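Long-range contacts in glycoside Hydrolase Family 43_12 (PDB 7JVH), which probably hydrolyses arabinofuranosyl or related pentosyl linkages in plant cell-wall polysaccharides: residues P55-C60 and G375-G380; G59-P64 and R437-K442; E278-N283 and W347-N352. One frame throughout, in Å; residues are numbered along the deposited sequence.

Contact 1: residues P55-C60 and G375-G380; sequences PILQGC and GFFPNG
Asn379 reaches into the loop 55-60 with its side-chain amide and takes hold of the backbone there. Its ND2 donates to Pro55 O at 2.9 Å with an N-H...O angle of 160°; the donor lies in the carbonyl plane on a lone pair, and the oxygen is close to the plane of the Asn379 amide, so this is the strong bond of the pair. The same nitrogen makes a second, weak bond to Ile56 O, whose bent geometry sets it apart despite a similar length. On the other branch of the amide, OD1 accepts from Gly380 N at 2.8 Å and from a water that also donates to Pro55 O. The good bonds from ND2 to Pro55 O and from Gly380 N to OD1, helped by the water and the weak bond, probably fix which way the amide is turned.

Gln58 answers from the opposite segment. With CG anti to its own carbonyl carbon (chi1 -62°) and the chain extended beyond, its amide is carried alongside that of Asn379, the two planes 16° apart and stacked, with Gln58 CD 3.4 Å from Asn379 OD1. From there NE2 gives a nearly straight bond to Gly380 O at 3.1 Å, an oxygen that is also hydrogen-bonded to His440. Further along the two segments, Leu57 CD2 meets Phe377 CE2 at 3.5 Å, the side chains crossing at about a right angle.

The surroundings belong to the five-bladed beta-propeller of family 43. Ile56 and Leu57 form a classic beta bulge opposite Thr336, which sets the loop against strand 335-342 of the last blade in the chain. Phe377 packs edge-to-face with Phe89 on strand 85-91 of the first blade, and its backbone bonds to Trp97, just before strand 98-102.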
ATOM      1  N   PRO A  55      10.825   6.509  -5.335  1.00 48.19           N
ATOM      2  CA  PRO A  55      10.458   5.293  -4.600  1.00 48.13           C
ATOM      3  C   PRO A  55      10.700   3.947  -5.280  1.00 59.97           C
ATOM      4  O   PRO A  55      10.434   3.783  -6.471  1.00 57.12           O
ATOM      5  CB  PRO A  55       8.951   5.471  -4.412  1.00 51.10           C
ATOM      6  CG  PRO A  55       8.511   6.279  -5.579  1.00 43.80           C
ATOM      7  CD  PRO A  55       9.644   7.245  -5.816  1.00 51.33           C
ATOM      8  N   ILE A  56      11.165   2.979  -4.498  1.00 56.55           N
ATOM      9  CA  ILE A  56      11.476   1.618  -5.012  1.00 51.92           C
ATOM     10  C   ILE A  56      10.186   0.843  -5.236  1.00 51.24           C
ATOM     11  O   ILE A  56      10.227  -0.122  -5.975  1.00 57.11           O
ATOM     12  CB  ILE A  56      12.443   0.882  -4.076  1.00 51.63           C
ATOM     13  CG1 ILE A  56      11.790   0.540  -2.738  1.00 52.72           C
ATOM     14  CG2 ILE A  56      13.704   1.700  -3.893  1.00 38.55           C
ATOM     15  CD1 ILE A  56      12.749   0.573  -1.582  1.00 60.71           C
ATOM     16  N   LEU A  57       9.131   1.199  -4.514  1.00 57.12           N
ATOM     17  CA  LEU A  57       7.796   0.641  -4.743  1.00 49.36           C
ATOM     18  C   LEU A  57       6.875   1.798  -5.056  1.00 48.53           C
ATOM     19  O   LEU A  57       6.587   2.616  -4.211  1.00 58.67           O
ATOM     20  CB  LEU A  57       7.285  -0.131  -3.538  1.00 49.07           C
ATOM     21  CG  LEU A  57       8.118  -1.270  -2.969  1.00 43.63           C
ATOM     22  CD1 LEU A  57       7.483  -1.794  -1.688  1.00 51.69           C
ATOM     23  CD2 LEU A  57       8.268  -2.393  -3.974  1.00 44.59           C
ATOM     24  N   GLN A  58       6.445   1.868  -6.312  1.00 50.90           N
ATOM     25  CA  GLN A  58       5.557   2.894  -6.817  1.00 45.21           C
ATOM     26  C   GLN A  58       4.135   2.460  -6.517  1.00 41.45           C
ATOM     27  O   GLN A  58       3.837   1.263  -6.502  1.00 43.74           O
ATOM     28  CB  GLN A  58       5.753   3.053  -8.329  1.00 51.86           C
ATOM     29  CG  GLN A  58       7.143   3.491  -8.745  1.00 47.73           C
ATOM     30  CD  GLN A  58       7.429   3.253 -10.215  1.00 51.98           C
ATOM     31  OE1 GLN A  58       7.413   2.121 -10.680  1.00 52.93           O
ATOM     32  NE2 GLN A  58       7.698   4.333 -10.954  1.00 54.65           N
ATOM     33  N   GLY A  59       3.257   3.441  -6.312  1.00 45.84           N
ATOM     34  CA  GLY A  59       1.863   3.198  -5.960  1.00 56.87           C
ATOM     35  C   GLY A  59       1.692   2.924  -4.467  1.00 55.21           C
ATOM     36  O   GLY A  59       2.668   2.982  -3.703  1.00 54.75           O
ATOM     37  N   CYS A  60       0.460   2.608  -4.065  1.00 45.07           N
ATOM     38  CA  CYS A  60       0.115   2.424  -2.659  1.00 42.16           C
ATOM     39  C   CYS A  60       0.894   1.276  -2.011  1.00 56.68           C
ATOM     40  O   CYS A  60       0.528   0.095  -2.137  1.00 51.88           O
ATOM     41  CB  CYS A  60      -1.379   2.203  -2.458  1.00 48.11           C
ATOM     42  SG  CYS A  60      -1.894   2.334  -0.722  1.00 58.53           S
ATOM     43  N   GLY A 375      12.141 -11.723 -13.017  1.00 81.42           N
ATOM     44  CA  GLY A 375      10.947 -11.736 -12.160  1.00 71.27           C
ATOM     45  C   GLY A 375      10.979 -10.617 -11.152  1.00 76.31           C
ATOM     46  O   GLY A 375      10.240 -10.697 -10.184  1.00 80.87           O
ATOM     47  N   PHE A 376      11.801  -9.604 -11.397  1.00 71.28           N
ATOM     48  CA  PHE A 376      11.953  -8.475 -10.457  1.00 64.30           C
ATOM     49  C   PHE A 376      10.827  -7.473 -10.633  1.00 61.25           C
ATOM     50  O   PHE A 376      10.346  -7.289 -11.735  1.00 66.52           O
ATOM     51  CB  PHE A 376      13.293  -7.784 -10.670  1.00 63.96           C
ATOM     52  CG  PHE A 376      14.433  -8.570 -10.094  1.00 69.82           C
ATOM     53  CD1 PHE A 376      14.561  -8.716  -8.730  1.00 65.49           C
ATOM     54  CD2 PHE A 376      15.343  -9.203 -10.913  1.00 62.12           C
ATOM     55  CE1 PHE A 376      15.595  -9.460  -8.199  1.00 69.32           C
ATOM     56  CE2 PHE A 376      16.372  -9.947 -10.377  1.00 59.28           C
ATOM     57  CZ  PHE A 376      16.496 -10.074  -9.023  1.00 65.67           C
ATOM     58  N   PHE A 377      10.474  -6.842  -9.525  1.00 41.96           N
ATOM     59  CA  PHE A 377       9.438  -5.837  -9.463  1.00 45.32           C
ATOM     60  C   PHE A 377       9.861  -4.644 -10.316  1.00 53.80           C
ATOM     61  O   PHE A 377      11.025  -4.251 -10.283  1.00 53.63           O
ATOM     62  CB  PHE A 377       9.236  -5.429  -7.999  1.00 44.91           C
ATOM     63  CG  PHE A 377       7.920  -4.766  -7.714  1.00 48.71           C
ATOM     64  CD1 PHE A 377       6.740  -5.482  -7.806  1.00 60.49           C
ATOM     65  CD2 PHE A 377       7.866  -3.442  -7.304  1.00 50.76           C
ATOM     66  CE1 PHE A 377       5.521  -4.875  -7.517  1.00 57.22           C
ATOM     67  CE2 PHE A 377       6.656  -2.829  -7.041  1.00 57.57           C
ATOM     68  CZ  PHE A 377       5.475  -3.547  -7.127  1.00 44.87           C
ATOM     69  N   PRO A 378       8.944  -4.029 -11.103  1.00 56.32           N
ATOM     70  CA  PRO A 378       9.312  -2.928 -11.992  1.00 52.44           C
ATOM     71  C   PRO A 378       9.556  -1.624 -11.264  1.00 52.30           C
ATOM     72  O   PRO A 378       9.310  -1.540 -10.080  1.00 59.89           O
ATOM     73  CB  PRO A 378       8.086  -2.799 -12.895  1.00 60.92           C
ATOM     74  CG  PRO A 378       6.951  -3.247 -12.032  1.00 48.91           C
ATOM     75  CD  PRO A 378       7.509  -4.356 -11.172  1.00 48.29           C
ATOM     76  N   ASN A 379      10.092  -0.632 -11.982  1.00 59.43           N
ATOM     77  CA  ASN A 379      10.167   0.760 -11.546  1.00 46.00           C
ATOM     78  C   ASN A 379      10.311   1.652 -12.776  1.00 47.79           C
ATOM     79  O   ASN A 379      10.262   1.158 -13.916  1.00 52.69           O
ATOM     80  CB  ASN A 379      11.299   0.983 -10.539  1.00 40.79           C
ATOM     81  CG  ASN A 379      10.937   2.018  -9.488  1.00 48.26           C
ATOM     82  OD1 ASN A 379      10.772   3.205  -9.799  1.00 52.25           O
ATOM     83  ND2 ASN A 379      10.774   1.581  -8.251  1.00 45.49           N
ATOM     84  N   GLY A 380      10.449   2.961 -12.569  1.00 45.83           N
ATOM     85  CA  GLY A 380      10.441   3.908 -13.672  1.00 46.80           C
ATOM     86  C   GLY A 380       9.142   3.814 -14.474  1.00 46.17           C
ATOM     87  O   GLY A 380       8.079   3.563 -13.917  1.00 47.99           O
TER
HETATM   88  O   HOH W   1      10.370   5.433  -8.538  1.00 49.42           O

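Contact 2: residues G59-P64 and R437-K442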
ATOM      1  N   GLY A  59       3.257   3.441  -6.312  1.00 45.84           N
ATOM      2  CA  GLY A  59       1.863   3.198  -5.960  1.00 56.87           C
ATOM      3  C   GLY A  59       1.692   2.924  -4.467  1.00 55.21           C
ATOM      4  O   GLY A  59       2.668   2.982  -3.703  1.00 54.75           O
ATOM      5  N   CYS A  60       0.460   2.608  -4.065  1.00 45.07           N
ATOM      6  CA  CYS A  60       0.115   2.424  -2.659  1.00 42.16           C
ATOM      7  C   CYS A  60       0.894   1.276  -2.011  1.00 56.68           C
ATOM      8  O   CYS A  60       0.528   0.095  -2.137  1.00 51.88           O
ATOM      9  CB  CYS A  60      -1.379   2.203  -2.458  1.00 48.11           C
ATOM     10  SG  CYS A  60      -1.894   2.334  -0.722  1.00 58.53           S
ATOM     11  N   TYR A  61       1.990   1.655  -1.337  1.00 42.84           N
ATOM     12  CA  TYR A  61       2.798   0.753  -0.532  1.00 54.90           C
ATOM     13  C   TYR A  61       3.279   1.548   0.675  1.00 54.69           C
ATOM     14  O   TYR A  61       4.451   1.907   0.757  1.00 51.11           O
ATOM     15  CB  TYR A  61       3.975   0.198  -1.324  1.00 55.41           C
ATOM     16  CG  TYR A  61       3.542  -0.757  -2.407  1.00 52.01           C
ATOM     17  CD1 TYR A  61       3.320  -2.098  -2.130  1.00 53.04           C
ATOM     18  CD2 TYR A  61       3.328  -0.312  -3.704  1.00 49.17           C
ATOM     19  CE1 TYR A  61       2.924  -2.974  -3.125  1.00 54.62           C
ATOM     20  CE2 TYR A  61       2.936  -1.192  -4.710  1.00 49.03           C
ATOM     21  CZ  TYR A  61       2.742  -2.520  -4.417  1.00 52.35           C
ATOM     22  OH  TYR A  61       2.350  -3.411  -5.395  1.00 48.76           O
ATOM     23  N   PRO A  62       2.369   1.892   1.617  1.00 55.58           N
ATOM     24  CA  PRO A  62       2.708   2.750   2.750  1.00 46.67           C
ATOM     25  C   PRO A  62       3.343   2.002   3.921  1.00 54.58           C
ATOM     26  O   PRO A  62       3.458   0.766   3.915  1.00 60.61           O
ATOM     27  CB  PRO A  62       1.340   3.336   3.147  1.00 57.17           C
ATOM     28  CG  PRO A  62       0.349   2.828   2.113  1.00 34.02           C
ATOM     29  CD  PRO A  62       0.939   1.559   1.605  1.00 48.69           C
ATOM     30  N   ASP A  63       3.775   2.782   4.913  1.00 53.15           N
ATOM     31  CA  ASP A  63       4.270   2.267   6.184  1.00 49.64           C
ATOM     32  C   ASP A  63       5.236   1.104   5.966  1.00 47.58           C
ATOM     33  O   ASP A  63       4.974  -0.021   6.374  1.00 50.98           O
ATOM     34  CB  ASP A  63       3.080   1.826   7.055  1.00 46.40           C
ATOM     35  CG  ASP A  63       2.037   2.911   7.216  1.00 46.79           C
ATOM     36  OD1 ASP A  63       2.394   4.051   7.611  1.00 36.20           O
ATOM     37  OD2 ASP A  63       0.849   2.616   6.946  1.00 54.82           O
ATOM     38  N   PRO A  64       6.382   1.328   5.292  1.00 59.89           N
ATOM     39  CA  PRO A  64       7.284   0.230   4.946  1.00 44.00           C
ATOM     40  C   PRO A  64       8.063  -0.234   6.162  1.00 59.88           C
ATOM     41  O   PRO A  64       8.561   0.592   6.936  1.00 56.20           O
ATOM     42  CB  PRO A  64       8.217   0.863   3.915  1.00 40.46           C
ATOM     43  CG  PRO A  64       8.233   2.316   4.263  1.00 50.26           C
ATOM     44  CD  PRO A  64       6.865   2.634   4.806  1.00 63.79           C
ATOM     45  N   ARG A 437      -2.714  -1.497  -8.566  1.00 43.59           N
ATOM     46  CA  ARG A 437      -2.467  -0.185  -8.005  1.00 42.54           C
ATOM     47  C   ARG A 437      -2.083   0.797  -9.095  1.00 45.06           C
ATOM     48  O   ARG A 437      -1.381   0.439 -10.045  1.00 46.91           O
ATOM     49  CB  ARG A 437      -1.337  -0.265  -6.975  1.00 44.26           C
ATOM     50  CG  ARG A 437      -1.690  -1.041  -5.716  1.00 48.18           C
ATOM     51  CD  ARG A 437      -0.423  -1.378  -4.973  1.00 53.13           C
ATOM     52  NE  ARG A 437      -0.584  -2.068  -3.696  1.00 51.58           N
ATOM     53  CZ  ARG A 437      -0.882  -3.360  -3.565  1.00 56.96           C
ATOM     54  NH1 ARG A 437      -1.124  -4.138  -4.617  1.00 52.76           N
ATOM     55  NH2 ARG A 437      -0.955  -3.899  -2.364  1.00 59.55           N
ATOM     56  N   GLN A 438      -2.569   2.036  -8.971  1.00 48.39           N
ATOM     57  CA  GLN A 438      -2.119   3.141  -9.808  1.00 46.34           C
ATOM     58  C   GLN A 438      -0.717   3.506  -9.319  1.00 52.03           C
ATOM     59  O   GLN A 438      -0.551   4.081  -8.227  1.00 45.23           O
ATOM     60  CB  GLN A 438      -3.060   4.334  -9.728  1.00 34.93           C
ATOM     61  CG  GLN A 438      -2.601   5.529 -10.534  1.00 38.78           C
ATOM     62  CD  GLN A 438      -3.702   6.556 -10.811  1.00 40.15           C
ATOM     63  OE1 GLN A 438      -4.863   6.334 -10.499  1.00 40.49           O
ATOM     64  NE2 GLN A 438      -3.329   7.675 -11.423  1.00 35.12           N
ATOM     65  N   GLN A 439       0.292   3.163 -10.134  1.00 44.50           N
ATOM     66  CA  GLN A 439       1.693   3.349  -9.770  1.00 38.81           C
ATOM     67  C   GLN A 439       2.286   4.648 -10.284  1.00 41.57           C
ATOM     68  O   GLN A 439       3.418   4.983  -9.949  1.00 56.06           O
ATOM     69  CB  GLN A 439       2.524   2.155 -10.236  1.00 46.16           C
ATOM     70  CG  GLN A 439       2.232   0.900  -9.427  1.00 39.83           C
ATOM     71  CD  GLN A 439       3.120  -0.255  -9.817  1.00 45.71           C
ATOM     72  OE1 GLN A 439       2.972  -0.823 -10.885  1.00 57.68           O
ATOM     73  NE2 GLN A 439       4.028  -0.628  -8.938  1.00 52.55           N
ATOM     74  N   HIS A 440       1.504   5.393 -11.068  1.00 45.30           N
ATOM     75  CA  HIS A 440       1.953   6.609 -11.737  1.00 45.57           C
ATOM     76  C   HIS A 440       0.842   7.643 -11.759  1.00 58.34           C
ATOM     77  O   HIS A 440      -0.361   7.287 -11.742  1.00 59.92           O
ATOM     78  CB  HIS A 440       2.321   6.302 -13.202  1.00 45.61           C
ATOM     79  CG  HIS A 440       3.365   5.249 -13.346  1.00 41.58           C
ATOM     80  ND1 HIS A 440       3.072   3.908 -13.259  1.00 47.90           N
ATOM     81  CD2 HIS A 440       4.698   5.334 -13.568  1.00 41.26           C
ATOM     82  CE1 HIS A 440       4.186   3.212 -13.419  1.00 41.70           C
ATOM     83  NE2 HIS A 440       5.183   4.054 -13.616  1.00 38.68           N
ATOM     84  N   ILE A 441       1.249   8.915 -11.856  1.00 53.64           N
ATOM     85  CA  ILE A 441       0.302  10.019 -12.018  1.00 57.91           C
ATOM     86  C   ILE A 441      -0.262   9.975 -13.438  1.00 58.31           C
ATOM     87  O   ILE A 441      -1.462  10.156 -13.647  1.00 55.41           O
ATOM     88  CB  ILE A 441       0.973  11.384 -11.771  1.00 55.62           C
ATOM     89  CG1 ILE A 441       1.654  11.414 -10.402  1.00 46.99           C
ATOM     90  CG2 ILE A 441      -0.073  12.488 -11.823  1.00 59.76           C
ATOM     91  CD1 ILE A 441       2.481  12.656 -10.174  1.00 42.16           C
ATOM     92  N   LYS A 442       0.628   9.739 -14.405  1.00 55.72           N
ATOM     93  CA  LYS A 442       0.258   9.602 -15.813  1.00 50.97           C
ATOM     94  C   LYS A 442       0.348   8.145 -16.235  1.00 56.72           C
ATOM     95  O   LYS A 442       1.414   7.558 -16.193  1.00 66.66           O
ATOM     96  CB  LYS A 442       1.181  10.424 -16.693  1.00 43.09           C
ATOM     97  CG  LYS A 442       0.880  11.907 -16.700  1.00 42.23           C
ATOM     98  CD  LYS A 442       1.890  12.640 -17.573  1.00 38.82           C
ATOM     99  CE  LYS A 442       1.550  14.119 -17.641  1.00 54.73           C
ATOM    100  NZ  LYS A 442       2.557  14.850 -18.482  1.00 68.38           N
TER
HETATM  101  O   HOH W   2      -2.097   2.941  -5.728  1.00 34.41           O
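Arg437 stacks on Tyr61 in a buried interface between two domains: the loop that enters the first blade of the beta-propeller meets the loop 437-442, which connects the two sheets of the C-terminal concanavalin A-like beta-sandwich. The guanidinium lies flat on the phenol ring, planes 10° apart and centres 4.4 Å apart, a cation-pi stack. The side chain runs straight from CG to NE, which brings CD to 3.4 Å from Tyr61 CE2 and places NE over the same face, toward the rim. At its own edge the guanidinium is held by the backbone: NE donates to Cys60 O at 2.9 Å, the oxygen lying near the guanidinium plane. One group uses both its face and its edge on consecutive residues, while Pro87 of strand 85-91 packs against both Tyr61 and Arg437.

Beside the stack the backbones close up. Gly59 CA lies 3.4 Å from Gln438 O in a CA-H...O contact; its phi is positive, and even a CB would lie tight against Gln439 CG and Gln438 O. Gln439 NE2 bonds to Gln58 O, just before the segment. One water joins the two loops, accepting from Cys60 N at 3.1 Å and donating to Gln438 O at 3.2 Å.

Contact 3: residues E278-N283 and W347-N352; sequences EPWNNN and WPVFEN
Trp280 and Trp347 bring their CA atoms to 7.7 Å where two successive blades of the beta-propeller meet at the surface, Trp280 just after the outermost strand 278-279 of one and Trp347 just before the outermost strand 349-350 of the next. With no polar bond between the segments, the contact rests on a face-to-face indole stack. The five-membered rings lie with centroids 3.3 Å apart and planes at 6°. Trp280 CG is anti to its backbone N (chi1 -171°) and Trp347 CG beside its own, a difference that helps lay the indoles face to face, pointing opposite ways. Each CB therefore sits over the partner's six-membered ring in a CH-pi contact, Trp280 CB at 3.3 Å from the Trp347 centroid and Trp347 CB at 3.5 Å from that of Trp280.

The other face of Trp280 is covered by Asn282 CB, so the indole is sandwiched, and Trp347 also leans on Ile267 and Lys269 of strand 265-270. Replacing Trp280 by alanine keeps the CB over Trp347 but removes the indole, which would probably leave one face of the Trp347 five-membered ring without its stacking partner. At the edge of the Trp280 ring, Val349 CG2 approaches CH2 to 4.1 Å.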
ATOM      1  N   GLU A 278      15.925  10.091  25.467  1.00 69.55           N
ATOM      2  CA  GLU A 278      16.145  11.504  25.162  1.00 71.87           C
ATOM      3  C   GLU A 278      16.271  11.713  23.659  1.00 70.89           C
ATOM      4  O   GLU A 278      16.926  10.925  22.977  1.00 66.25           O
ATOM      5  CB  GLU A 278      17.419  12.027  25.838  1.00 72.77           C
ATOM      6  CG  GLU A 278      17.468  11.831  27.350  1.00 76.22           C
ATOM      7  CD  GLU A 278      16.407  12.614  28.109  1.00 81.99           C
ATOM      8  OE1 GLU A 278      15.638  13.377  27.491  1.00 99.58           O
ATOM      9  OE2 GLU A 278      16.318  12.458  29.342  1.00 90.25           O
ATOM     10  N   PRO A 279      15.657  12.785  23.104  1.00 66.49           N
ATOM     11  CA  PRO A 279      15.794  13.089  21.676  1.00 59.60           C
ATOM     12  C   PRO A 279      17.162  13.697  21.344  1.00 64.62           C
ATOM     13  O   PRO A 279      17.670  14.540  22.090  1.00 56.56           O
ATOM     14  CB  PRO A 279      14.701  14.130  21.437  1.00 52.37           C
ATOM     15  CG  PRO A 279      14.479  14.777  22.781  1.00 58.06           C
ATOM     16  CD  PRO A 279      14.837  13.766  23.834  1.00 49.68           C
ATOM     17  N   TRP A 280      17.751  13.266  20.224  1.00 56.38           N
ATOM     18  CA  TRP A 280      18.904  13.948  19.652  1.00 53.63           C
ATOM     19  C   TRP A 280      18.511  15.406  19.462  1.00 48.78           C
ATOM     20  O   TRP A 280      17.454  15.694  18.898  1.00 48.20           O
ATOM     21  CB  TRP A 280      19.280  13.332  18.305  1.00 46.70           C
ATOM     22  CG  TRP A 280      20.593  13.810  17.724  1.00 60.01           C
ATOM     23  CD1 TRP A 280      21.594  14.490  18.368  1.00 60.69           C
ATOM     24  CD2 TRP A 280      21.060  13.588  16.390  1.00 62.54           C
ATOM     25  NE1 TRP A 280      22.643  14.726  17.510  1.00 61.84           N
ATOM     26  CE2 TRP A 280      22.342  14.173  16.292  1.00 67.90           C
ATOM     27  CE3 TRP A 280      20.523  12.947  15.271  1.00 56.06           C
ATOM     28  CZ2 TRP A 280      23.085  14.139  15.111  1.00 63.11           C
ATOM     29  CZ3 TRP A 280      21.261  12.913  14.117  1.00 57.01           C
ATOM     30  CH2 TRP A 280      22.528  13.507  14.040  1.00 53.03           C
ATOM     31  N   ASN A 281      19.350  16.326  19.948  1.00 48.24           N
ATOM     32  CA  ASN A 281      19.138  17.739  19.702  1.00 53.96           C
ATOM     33  C   ASN A 281      18.820  17.990  18.223  1.00 59.30           C
ATOM     34  O   ASN A 281      17.997  18.847  17.899  1.00 61.95           O
ATOM     35  CB  ASN A 281      20.336  18.550  20.118  1.00 49.23           C
ATOM     36  CG  ASN A 281      20.191  20.016  19.757  1.00 64.19           C
ATOM     37  OD1 ASN A 281      19.188  20.638  20.095  1.00 59.46           O
ATOM     38  ND2 ASN A 281      21.187  20.576  19.043  1.00 49.38           N
ATOM     39  N   ASN A 282      19.503  17.247  17.332  1.00 57.78           N
ATOM     40  CA  ASN A 282      19.235  17.264  15.897  1.00 52.41           C
ATOM     41  C   ASN A 282      18.015  16.423  15.616  1.00 52.33           C
ATOM     42  O   ASN A 282      18.083  15.189  15.587  1.00 58.48           O
ATOM     43  CB  ASN A 282      20.424  16.715  15.111  1.00 56.75           C
ATOM     44  CG  ASN A 282      20.220  16.769  13.603  1.00 52.15           C
ATOM     45  OD1 ASN A 282      20.539  17.767  12.970  1.00 53.01           O
ATOM     46  ND2 ASN A 282      19.726  15.687  13.030  1.00 43.97           N
ATOM     47  N   ASN A 283      16.880  17.096  15.427  1.00 50.67           N
ATOM     48  CA  ASN A 283      15.645  16.422  15.054  1.00 43.57           C
ATOM     49  C   ASN A 283      14.754  17.421  14.329  1.00 43.09           C
ATOM     50  O   ASN A 283      14.789  18.610  14.639  1.00 60.05           O
ATOM     51  CB  ASN A 283      14.951  15.840  16.301  1.00 54.87           C
ATOM     52  CG  ASN A 283      15.224  14.358  16.488  1.00 54.23           C
ATOM     53  OD1 ASN A 283      15.044  13.569  15.559  1.00 55.21           O
ATOM     54  ND2 ASN A 283      15.671  13.975  17.680  1.00 44.92           N
ATOM     55  N   TRP A 347      24.332   8.692  16.339  1.00 61.45           N
ATOM     56  CA  TRP A 347      22.993   8.784  15.756  1.00 62.35           C
ATOM     57  C   TRP A 347      22.899   8.489  14.262  1.00 66.55           C
ATOM     58  O   TRP A 347      23.806   8.812  13.497  1.00 57.21           O
ATOM     59  CB  TRP A 347      22.445  10.191  15.943  1.00 71.79           C
ATOM     60  CG  TRP A 347      22.455  10.720  17.341  1.00 67.81           C
ATOM     61  CD1 TRP A 347      23.387  11.523  17.896  1.00 59.54           C
ATOM     62  CD2 TRP A 347      21.435  10.527  18.330  1.00 67.32           C
ATOM     63  NE1 TRP A 347      23.026  11.836  19.187  1.00 75.42           N
ATOM     64  CE2 TRP A 347      21.831  11.236  19.476  1.00 67.69           C
ATOM     65  CE3 TRP A 347      20.225   9.819  18.353  1.00 70.95           C
ATOM     66  CZ2 TRP A 347      21.073  11.255  20.643  1.00 62.10           C
ATOM     67  CZ3 TRP A 347      19.465   9.840  19.519  1.00 72.74           C
ATOM     68  CH2 TRP A 347      19.894  10.551  20.646  1.00 55.15           C
ATOM     69  N   PRO A 348      21.764   7.923  13.791  1.00 75.40           N
ATOM     70  CA  PRO A 348      21.552   7.679  12.362  1.00 61.44           C
ATOM     71  C   PRO A 348      21.209   8.947  11.598  1.00 60.12           C
ATOM     72  O   PRO A 348      20.355   9.716  12.038  1.00 59.01           O
ATOM     73  CB  PRO A 348      20.342   6.741  12.362  1.00 51.18           C
ATOM     74  CG  PRO A 348      19.583   7.113  13.582  1.00 61.07           C
ATOM     75  CD  PRO A 348      20.622   7.489  14.616  1.00 72.73           C
ATOM     76  N   VAL A 349      21.876   9.145  10.456  1.00 52.84           N
ATOM     77  CA  VAL A 349      21.641  10.254   9.548  1.00 58.90           C
ATOM     78  C   VAL A 349      21.113   9.642   8.261  1.00 62.17           C
ATOM     79  O   VAL A 349      21.747   8.760   7.692  1.00 56.78           O
ATOM     80  CB  VAL A 349      22.955  10.984   9.211  1.00 52.68           C
ATOM     81  CG1 VAL A 349      22.777  11.953   8.044  1.00 43.28           C
ATOM     82  CG2 VAL A 349      23.509  11.694  10.441  1.00 47.13           C
ATOM     83  N   PHE A 350      19.991  10.187   7.788  1.00 55.40           N
ATOM     84  CA  PHE A 350      19.393   9.808   6.484  1.00 48.34           C
ATOM     85  C   PHE A 350      20.125  10.653   5.451  1.00 46.61           C
ATOM     86  O   PHE A 350      19.958  11.857   5.500  1.00 50.31           O
ATOM     87  CB  PHE A 350      17.899  10.140   6.469  1.00 49.90           C
ATOM     88  CG  PHE A 350      17.005   9.040   6.972  1.00 59.55           C
ATOM     89  CD1 PHE A 350      16.811   8.847   8.323  1.00 56.08           C
ATOM     90  CD2 PHE A 350      16.372   8.183   6.097  1.00 60.85           C
ATOM     91  CE1 PHE A 350      16.010   7.822   8.785  1.00 60.48           C
ATOM     92  CE2 PHE A 350      15.573   7.156   6.560  1.00 59.86           C
ATOM     93  CZ  PHE A 350      15.392   6.980   7.904  1.00 58.52           C
ATOM     94  N   GLU A 351      20.935  10.040   4.592  1.00 42.22           N
ATOM     95  CA  GLU A 351      21.725  10.828   3.612  1.00 41.55           C
ATOM     96  C   GLU A 351      20.781  11.645   2.723  1.00 49.97           C
ATOM     97  O   GLU A 351      20.015  11.059   1.987  1.00 47.85           O
ATOM     98  CB  GLU A 351      22.742   9.929   2.912  1.00 45.35           C
ATOM     99  CG  GLU A 351      23.950   9.639   3.780  1.00 58.27           C
ATOM    100  CD  GLU A 351      24.981   8.675   3.234  1.00 66.87           C
ATOM    101  OE1 GLU A 351      24.850   8.260   2.092  1.00 66.69           O
ATOM    102  OE2 GLU A 351      25.909   8.349   3.961  1.00 62.06           O
ATOM    103  N   ASN A 352      20.845  12.966   2.863  1.00 50.32           N
ATOM    104  CA  ASN A 352      20.005  13.967   2.161  1.00 45.62           C
ATOM    105  C   ASN A 352      18.533  13.801   2.549  1.00 52.25           C
ATOM    106  O   ASN A 352      17.694  14.100   1.729  1.00 54.08           O
ATOM    107  CB  ASN A 352      20.192  13.965   0.646  1.00 51.56           C
ATOM    108  CG  ASN A 352      21.634  13.922   0.213  1.00 51.35           C
ATOM    109  OD1 ASN A 352      22.337  14.908   0.313  1.00 57.84           O
ATOM    110  ND2 ASN A 352      22.065  12.791  -0.299  1.00 51.12           N
TER

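Contacts 1 and 2 are buried near the centre of the molecule, their centres 9 Å apart, and share Gly59 and Cys60 of one loop, which faces 375-380 with its first half and the sandwich loop 437-442 with its second. Two hydrogen bonds also join them directly, so the three loops form one continuous interface. Contact 3 lies at the surface about 28 Å from both, between centres, and is nested in the chain inside the loops they close. Side-chain amides bonded to backbone carbonyls dominate contact 1, and contact 2 adds a charged stack between domains; contact 3, within the propeller, rests mainly on aromatic surfaces.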